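Local coordinates for protein diguanylate cyclase/phosphodiesterase (Caldicellulosiruptor saccharolyticus, PDB 3MTK) that probably takes part in cyclic di-GMP turnover as one piece of a longer GGDEF–EAL protein, of which this chain is the GGDEF (diguanylate cyclase-like) domain, at residues A[37-42]-A[142-147]. Numbering follows the deposited sequence.
Sequences TYLIFL and RRCDLA
Cys144 reaches from helix 137-154 into the notch between Leu39 and Phe41, two residues on the same face of strand 37-44, and supplies most of the helix's share of the contact. On the aromatic side, Cys144 CB makes a CH-pi contact over one face of the Phe41 ring, 3.7 Å from the centroid and 19° off the ring normal. It is displaced toward the rim, and Phe41 CD2, at 3.5 Å, is its nearest ring atom. The sulfur extends the same approach as a sulfur-aromatic contact, Cys144 SG standing 4.5 Å from the Phe41 centroid. Past Cys144, the helix backbone also borders this ring, Asp145 N lying obliquely 3.8 Å from Phe41 CD2.

The sulfur has an apolar neighbour on the strand as well. Leu39 meets it with its branch point, Leu39 CG to Cys144 SG 3.6 Å, and with CD2 close behind; with CG anti to the backbone N (chi1 177°), the branch swings to the helix side, bringing CG nearer the sulfur than CB is. The strand backbone also borders the sulfur, Leu39 O lying 3.2 Å from Cys144 SG. No hydrogen bond spans the two segments, and the junction is mainly van der Waals packing.

At the margin, the CB of Asp145 passes 4.4 Å from Phe41 CE2, while its carboxylate turns to a salt bridge with Arg87 on strand 87-93, whose side chain also touches Phe41. The opposite face of the strand, through Ile40 and Leu42, packs on helix 97-108. Strand 37-42 and helix 142-147 approach to 8.1 Å between axes at 47°, with strand 37-44 central in the sheet: the layered helix-sheet-helix core of a GGDEF domain, with helices on both faces of its mixed sheet.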
# COMPACT_ATOMS: atom_id res chain seq x y z
N THR A 37 8.99 7.74 -10.33
CA THR A 37 8.82 7.32 -8.95
C THR A 37 7.31 7.32 -8.79
O THR A 37 6.64 8.25 -9.23
CB THR A 37 9.43 8.35 -7.99
OG1 THR A 37 10.76 8.65 -8.41
CG2 THR A 37 9.46 7.80 -6.59
N TYR A 38 6.77 6.29 -8.16
CA TYR A 38 5.32 6.22 -8.00
C TYR A 38 4.81 6.06 -6.58
O TYR A 38 5.48 5.50 -5.72
CB TYR A 38 4.76 5.07 -8.84
CG TYR A 38 5.04 5.15 -10.32
CD1 TYR A 38 6.32 4.89 -10.82
CD2 TYR A 38 4.03 5.48 -11.22
CE1 TYR A 38 6.58 4.96 -12.18
CE2 TYR A 38 4.29 5.56 -12.58
CZ TYR A 38 5.56 5.30 -13.06
OH TYR A 38 5.81 5.38 -14.40
N LEU A 39 3.60 6.57 -6.36
CA LEU A 39 2.93 6.43 -5.08
C LEU A 39 1.95 5.30 -5.38
O LEU A 39 1.27 5.32 -6.41
CB LEU A 39 2.14 7.69 -4.72
CG LEU A 39 1.34 7.58 -3.42
CD1 LEU A 39 2.28 7.30 -2.26
CD2 LEU A 39 0.57 8.86 -3.18
N ILE A 40 1.90 4.30 -4.50
CA ILE A 40 1.00 3.17 -4.69
C ILE A 40 0.17 2.92 -3.45
O ILE A 40 0.69 2.93 -2.32
CB ILE A 40 1.79 1.88 -5.02
CG1 ILE A 40 2.66 2.11 -6.25
CG2 ILE A 40 0.84 0.73 -5.30
CD1 ILE A 40 3.74 1.08 -6.41
N PHE A 41 -1.12 2.71 -3.67
CA PHE A 41 -2.08 2.45 -2.60
C PHE A 41 -2.57 1.00 -2.70
O PHE A 41 -3.11 0.59 -3.73
CB PHE A 41 -3.28 3.41 -2.73
CG PHE A 41 -3.12 4.70 -1.97
CD1 PHE A 41 -1.92 5.06 -1.38
CD2 PHE A 41 -4.19 5.58 -1.87
CE1 PHE A 41 -1.77 6.27 -0.69
CE2 PHE A 41 -4.07 6.81 -1.18
CZ PHE A 41 -2.85 7.15 -0.59
N LEU A 42 -2.35 0.22 -1.66
CA LEU A 42 -2.81 -1.17 -1.66
C LEU A 42 -3.89 -1.33 -0.61
O LEU A 42 -3.71 -0.96 0.56
CB LEU A 42 -1.70 -2.17 -1.34
CG LEU A 42 -0.49 -2.40 -2.24
CD1 LEU A 42 0.57 -1.31 -2.00
CD2 LEU A 42 0.09 -3.75 -1.90
N ARG A 142 -4.81 11.95 -3.21
CA ARG A 142 -6.17 11.95 -3.72
C ARG A 142 -6.16 11.18 -5.04
O ARG A 142 -6.99 10.32 -5.27
CB ARG A 142 -6.65 13.37 -3.96
CG ARG A 142 -6.92 14.14 -2.69
CD ARG A 142 -7.33 15.56 -2.98
NE ARG A 142 -7.96 16.17 -1.80
CZ ARG A 142 -8.29 17.45 -1.70
NH1 ARG A 142 -8.05 18.28 -2.70
NH2 ARG A 142 -8.88 17.90 -0.60
N ARG A 143 -5.18 11.48 -5.88
CA ARG A 143 -5.09 10.80 -7.16
C ARG A 143 -4.97 9.29 -7.04
O ARG A 143 -5.53 8.54 -7.84
CB ARG A 143 -3.92 11.33 -7.97
CG ARG A 143 -3.93 10.82 -9.39
CD ARG A 143 -2.86 11.52 -10.17
NE ARG A 143 -2.97 12.96 -10.01
CZ ARG A 143 -1.99 13.80 -10.29
NH1 ARG A 143 -0.83 13.33 -10.74
NH2 ARG A 143 -2.17 15.10 -10.13
N CYS A 144 -4.21 8.83 -6.05
CA CYS A 144 -4.03 7.41 -5.83
C CYS A 144 -5.34 6.82 -5.39
O CYS A 144 -5.73 5.73 -5.82
CB CYS A 144 -2.99 7.15 -4.75
SG CYS A 144 -1.47 6.53 -5.42
N ASP A 145 -6.01 7.55 -4.52
CA ASP A 145 -7.28 7.12 -3.99
C ASP A 145 -8.26 6.85 -5.13
O ASP A 145 -8.96 5.84 -5.11
CB ASP A 145 -7.84 8.19 -3.06
CG ASP A 145 -9.05 7.72 -2.29
OD1 ASP A 145 -8.90 6.78 -1.49
OD2 ASP A 145 -10.14 8.29 -2.49
N LEU A 146 -8.30 7.74 -6.12
CA LEU A 146 -9.21 7.59 -7.26
C LEU A 146 -8.91 6.31 -8.03
O LEU A 146 -9.81 5.57 -8.41
CB LEU A 146 -9.11 8.79 -8.20
CG LEU A 146 -10.39 9.50 -8.67
CD1 LEU A 146 -10.01 10.56 -9.71
CD2 LEU A 146 -11.38 8.50 -9.27
N ALA A 147 -7.62 6.07 -8.26
CA ALA A 147 -7.18 4.89 -8.98
C ALA A 147 -7.63 3.62 -8.25
O ALA A 147 -8.06 2.65 -8.87
CB ALA A 147 -5.66 4.91 -9.10